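Local atomic coordinates of mortality factor 4-like protein 1 (Homo sapiens, PDB entry 2F5K), a protein that binds methylated histone H3 through its chromo domain and so probably takes part in gene regulation. Residues T80-Q83 and K84-E87; K90-Q93 and E94-A97. All coordinates share one frame; numbering follows the deposited sequence.

In the fold
Interactions 1 and 2 are successive parts of helix 79-98, which follows the strands of the chromo domain; their centres lie about 15 Å apart, and residues 88-89 bridge them along the chain. The centre of interaction 1 lies about 12 Å from the centre of the chain, that of interaction 2 about 19 Å, so the second sits farther out along the helix. T80-Q83 and K84-E87 rest on the barrel, where Asn81 and Gln85 touch Leu30 and bond to backbone carbonyls. K90-Q93 and E94-A97 are mostly exposed, and Asn92 touches the loop residues Pro35 and Leu36. The two interactions do not otherwise touch.

Interaction 1: residues T80-Q83 and K84-E87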
loop_
_atom_site.group_PDB
_atom_site.type_symbol
_atom_site.label_atom_id
_atom_site.label_comp_id
_atom_site.label_asym_id
_atom_site.label_seq_id
_atom_site.Cartn_x
_atom_site.Cartn_y
_atom_site.Cartn_z
ATOM N N THR A 80 0.717 -13.201 -5.947
ATOM C CA THR A 80 -0.683 -12.859 -6.211
ATOM C C THR A 80 -0.903 -11.333 -6.224
ATOM O O THR A 80 -1.597 -10.807 -7.086
ATOM C CB THR A 80 -1.605 -13.458 -5.123
ATOM O OG1 THR A 80 -1.735 -14.859 -5.328
ATOM C CG2 THR A 80 -3.072 -12.993 -5.343
ATOM N N ASN A 81 -0.373 -10.638 -5.227
ATOM C CA ASN A 81 -0.533 -9.183 -5.189
ATOM C C ASN A 81 0.310 -8.427 -6.219
ATOM O O ASN A 81 -0.144 -7.418 -6.758
ATOM C CB ASN A 81 -0.393 -8.649 -3.786
ATOM C CG ASN A 81 -1.460 -9.200 -2.886
ATOM O OD1 ASN A 81 -2.568 -9.438 -3.344
ATOM N ND2 ASN A 81 -1.135 -9.428 -1.613
ATOM N N LEU A 82 1.494 -8.954 -6.547
ATOM C CA LEU A 82 2.305 -8.362 -7.626
ATOM C C LEU A 82 1.560 -8.474 -8.956
ATOM O O LEU A 82 1.588 -7.554 -9.750
ATOM C CB LEU A 82 3.696 -9.012 -7.713
ATOM C CG LEU A 82 4.591 -8.590 -6.571
ATOM C CD1 LEU A 82 5.762 -9.568 -6.360
ATOM C CD2 LEU A 82 5.078 -7.129 -6.783
ATOM N N GLN A 83 0.890 -9.604 -9.193
ATOM C CA GLN A 83 0.085 -9.774 -10.393
ATOM C C GLN A 83 -1.065 -8.766 -10.393
ATOM O O GLN A 83 -1.449 -8.253 -11.425
ATOM C CB GLN A 83 -0.525 -11.178 -10.401
ATOM C CG GLN A 83 -1.331 -11.467 -11.611
ATOM C CD GLN A 83 -0.539 -11.213 -12.890
ATOM O OE1 GLN A 83 0.717 -11.296 -12.893
ATOM N NE2 GLN A 83 -1.261 -10.908 -13.986
ATOM N N LYS A 84 -1.643 -8.520 -9.222
ATOM C CA LYS A 84 -2.735 -7.553 -9.098
ATOM C C LYS A 84 -2.171 -6.153 -9.374
ATOM O O LYS A 84 -2.808 -5.334 -10.036
ATOM C CB LYS A 84 -3.356 -7.614 -7.700
ATOM C CG LYS A 84 -4.265 -6.459 -7.326
ATOM C CD LYS A 84 -4.917 -6.605 -5.883
ATOM C CE LYS A 84 -5.810 -7.846 -5.788
ATOM N NZ LYS A 84 -7.063 -7.602 -5.008
ATOM N N GLN A 85 -0.968 -5.899 -8.857
ATOM C CA GLN A 85 -0.326 -4.605 -9.077
ATOM C C GLN A 85 -0.209 -4.333 -10.554
ATOM O O GLN A 85 -0.524 -3.244 -11.031
ATOM C CB GLN A 85 1.091 -4.564 -8.502
ATOM C CG GLN A 85 1.796 -3.202 -8.755
ATOM C CD GLN A 85 3.147 -3.102 -8.052
ATOM O OE1 GLN A 85 3.906 -4.079 -8.023
ATOM N NE2 GLN A 85 3.435 -1.954 -7.466
ATOM N N ARG A 86 0.250 -5.353 -11.266
ATOM C CA ARG A 86 0.481 -5.248 -12.700
ATOM C C ARG A 86 -0.810 -5.067 -13.456
ATOM O O ARG A 86 -0.841 -4.375 -14.471
ATOM C CB ARG A 86 1.194 -6.490 -13.247
ATOM C CG ARG A 86 2.629 -6.689 -12.761
ATOM C CD ARG A 86 3.351 -7.788 -13.555
ATOM N NE ARG A 86 4.392 -8.446 -12.776
ATOM C CZ ARG A 86 4.194 -9.469 -11.958
ATOM N NH1 ARG A 86 2.988 -9.992 -11.799
ATOM N NH2 ARG A 86 5.224 -9.990 -11.307
ATOM N N GLU A 87 -1.866 -5.732 -13.005
ATOM C CA GLU A 87 -3.143 -5.584 -13.682
ATOM C C GLU A 87 -3.740 -4.204 -13.443
ATOM O O GLU A 87 -4.359 -3.653 -14.309
ATOM C CB GLU A 87 -4.126 -6.703 -13.309
ATOM C CG GLU A 87 -3.872 -8.012 -14.057
ATOM C CD GLU A 87 -4.604 -9.210 -13.452
ATOM O OE1 GLU A 87 -5.577 -9.030 -12.688
ATOM O OE2 GLU A 87 -4.196 -10.355 -13.760
#
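Four successive i to i+4 backbone bonds tie T80-Q83 to K84-E87: Lys84 N to Thr80 O at 3.1 Å, Gln85 N to Asn81 O at 2.7 Å, Arg86 N to Leu82 O at 3.0 Å, and Glu87 N to Gln83 O at 3.0 Å. Their unbroken sequence is that of a regular alpha-helical turn. On the outer surface of the helix, Gln83 reaches two residues of the next turn. A bend about its CB-CG bond (chi2 54°) carries the amide forward along the helix, toward Glu87, and NE2 donates to Glu87 OE2 at 3.0 Å. This bond is nearly straight (N-H...O 168°) and leaves close to the plane of the amide, but it meets the anti side of the carboxylate, well out of that group's plane; the two flat groups stand 77° apart. The other end of the same amide, Gln83 OE1, lies 2.8 Å from Arg86 NH1, at the edge of the guanidinium and near its plane, whereas Leu82 O sits over one guanidinium face.

This turn opens the C-terminal helix of the chromo domain, packed against its beta barrel. On the barrel side, Asn81 and Gln85 touch Leu30 of strand 28-32, while Lys84 lies against Leu75. Asn81 ND2 bonds to Lys76 O and Gln85 NE2 to Leu37 O, so each amide nitrogen is satisfied by the barrel's backbone. Gln85 runs side by side with Leu82, both pointing the same way, and its OE1 comes within 3.5 Å of Leu82 CD2.

Interaction 2: residues K90-Q93 and E94-A97; sequences KANQ and EQYA
Glu94 N is shared between two carbonyls of the preceding turn: its bond to Lys90 O measures 2.7 Å, and a weak second bond reaches Ala91 O at 2.9 Å. The bond to Lys90 O is the i to i+4 bond of an alpha helix, that to Ala91 O an i to i+3 one, so the N-H is bifurcated in this distal part of helix 79-98. Ala91 O is in turn approached by two donors, since Gln95 N also forms a weak bond to it. The bonds of the next two residues are straighter. Tyr96 N bonds to Asn92 O, which Gln95 N also meets weakly, at 2.9 Å with an N-H...O angle of 159°, the donor lying almost on the extension of the carbonyl bond, and Ala97 N bonds to Gln93 O at 3.0 Å and 165°.

Among the side chains, Lys90 and Glu94 carry the contact, lying alongside one another and pointing the same way. With CG of Lys90 opposite its own backbone nitrogen (chi1 163°) and the rest of the chain extended, the methylenes pass beside the carboxylate. Tyr96, by contrast, carries its ring away from K90-Q93, and the side chain of Asn92 touches Pro35 and Leu36 of a loop. The ammonium of Lys90 overshoots its partner: NZ is 4.5 Å from Glu94 OE2, beyond a salt bridge although the charges are opposite, while Lys90 CE is nearer, at 3.2 Å from the same Glu94 OE2.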
loop_
_atom_site.group_PDB
_atom_site.type_symbol
_atom_site.label_atom_id
_atom_site.label_comp_id
_atom_site.label_asym_id
_atom_site.label_seq_id
_atom_site.Cartn_x
_atom_site.Cartn_y
_atom_site.Cartn_z
ATOM N N LYS A 90 -1.753 -1.697 -15.832
ATOM C CA LYS A 90 -2.253 -1.717 -17.204
ATOM C C LYS A 90 -3.665 -1.137 -17.304
ATOM O O LYS A 90 -3.992 -0.409 -18.245
ATOM C CB LYS A 90 -2.199 -3.143 -17.778
ATOM C CG LYS A 90 -3.038 -3.398 -19.021
ATOM C CD LYS A 90 -2.815 -4.850 -19.499
ATOM C CE LYS A 90 -3.934 -5.337 -20.417
ATOM N NZ LYS A 90 -4.019 -6.819 -20.480
ATOM N N ALA A 91 -4.520 -1.478 -16.355
ATOM C CA ALA A 91 -5.852 -0.904 -16.381
ATOM C C ALA A 91 -5.720 0.618 -16.327
ATOM O O ALA A 91 -6.280 1.308 -17.164
ATOM C CB ALA A 91 -6.691 -1.413 -15.222
ATOM N N ASN A 92 -4.964 1.126 -15.349
ATOM C CA ASN A 92 -4.738 2.565 -15.231
ATOM C C ASN A 92 -4.138 3.082 -16.532
ATOM O O ASN A 92 -4.661 4.016 -17.131
ATOM C CB ASN A 92 -3.825 2.902 -14.044
ATOM C CG ASN A 92 -3.597 4.421 -13.871
ATOM O OD1 ASN A 92 -2.477 4.912 -13.979
ATOM N ND2 ASN A 92 -4.665 5.155 -13.587
ATOM N N GLN A 93 -3.055 2.449 -16.982
ATOM C CA GLN A 93 -2.420 2.861 -18.224
ATOM C C GLN A 93 -3.446 2.924 -19.341
ATOM O O GLN A 93 -3.336 3.756 -20.254
ATOM C CB GLN A 93 -1.229 1.960 -18.581
ATOM C CG GLN A 93 0.045 2.358 -17.822
ATOM C CD GLN A 93 0.978 1.179 -17.476
ATOM O OE1 GLN A 93 1.350 0.385 -18.354
ATOM N NE2 GLN A 93 1.369 1.080 -16.194
ATOM N N GLU A 94 -4.460 2.068 -19.259
ATOM C CA GLU A 94 -5.503 2.080 -20.275
ATOM C C GLU A 94 -6.383 3.302 -20.099
ATOM O O GLU A 94 -6.931 3.821 -21.060
ATOM C CB GLU A 94 -6.306 0.769 -20.310
ATOM C CG GLU A 94 -5.697 -0.248 -21.273
ATOM C CD GLU A 94 -6.265 -1.662 -21.169
ATOM O OE1 GLU A 94 -7.499 -1.826 -21.047
ATOM O OE2 GLU A 94 -5.467 -2.620 -21.238
ATOM N N GLN A 95 -6.490 3.782 -18.871
ATOM C CA GLN A 95 -7.283 4.980 -18.629
ATOM C C GLN A 95 -6.548 6.217 -19.136
ATOM O O GLN A 95 -7.155 7.091 -19.749
ATOM C CB GLN A 95 -7.641 5.141 -17.147
ATOM C CG GLN A 95 -8.478 6.384 -16.878
ATOM C CD GLN A 95 -8.524 6.770 -15.418
ATOM O OE1 GLN A 95 -7.799 7.662 -14.985
ATOM N NE2 GLN A 95 -9.392 6.112 -14.655
ATOM N N TYR A 96 -5.246 6.288 -18.872
ATOM C CA TYR A 96 -4.441 7.400 -19.355
ATOM C C TYR A 96 -4.540 7.456 -20.874
ATOM O O TYR A 96 -4.846 8.507 -21.439
ATOM C CB TYR A 96 -2.979 7.245 -18.935
ATOM C CG TYR A 96 -2.083 8.405 -19.331
ATOM C CD1 TYR A 96 -2.306 9.680 -18.827
ATOM C CD2 TYR A 96 -1.014 8.227 -20.207
ATOM C CE1 TYR A 96 -1.493 10.751 -19.182
ATOM C CE2 TYR A 96 -0.197 9.289 -20.568
ATOM C CZ TYR A 96 -0.440 10.547 -20.049
ATOM O OH TYR A 96 0.367 11.607 -20.397
ATOM N N ALA A 97 -4.301 6.312 -21.517
ATOM C CA ALA A 97 -4.323 6.207 -22.973
ATOM C C ALA A 97 -5.673 6.557 -23.565
ATOM O O ALA A 97 -5.762 6.990 -24.710
ATOM C CB ALA A 97 -3.902 4.824 -23.421
#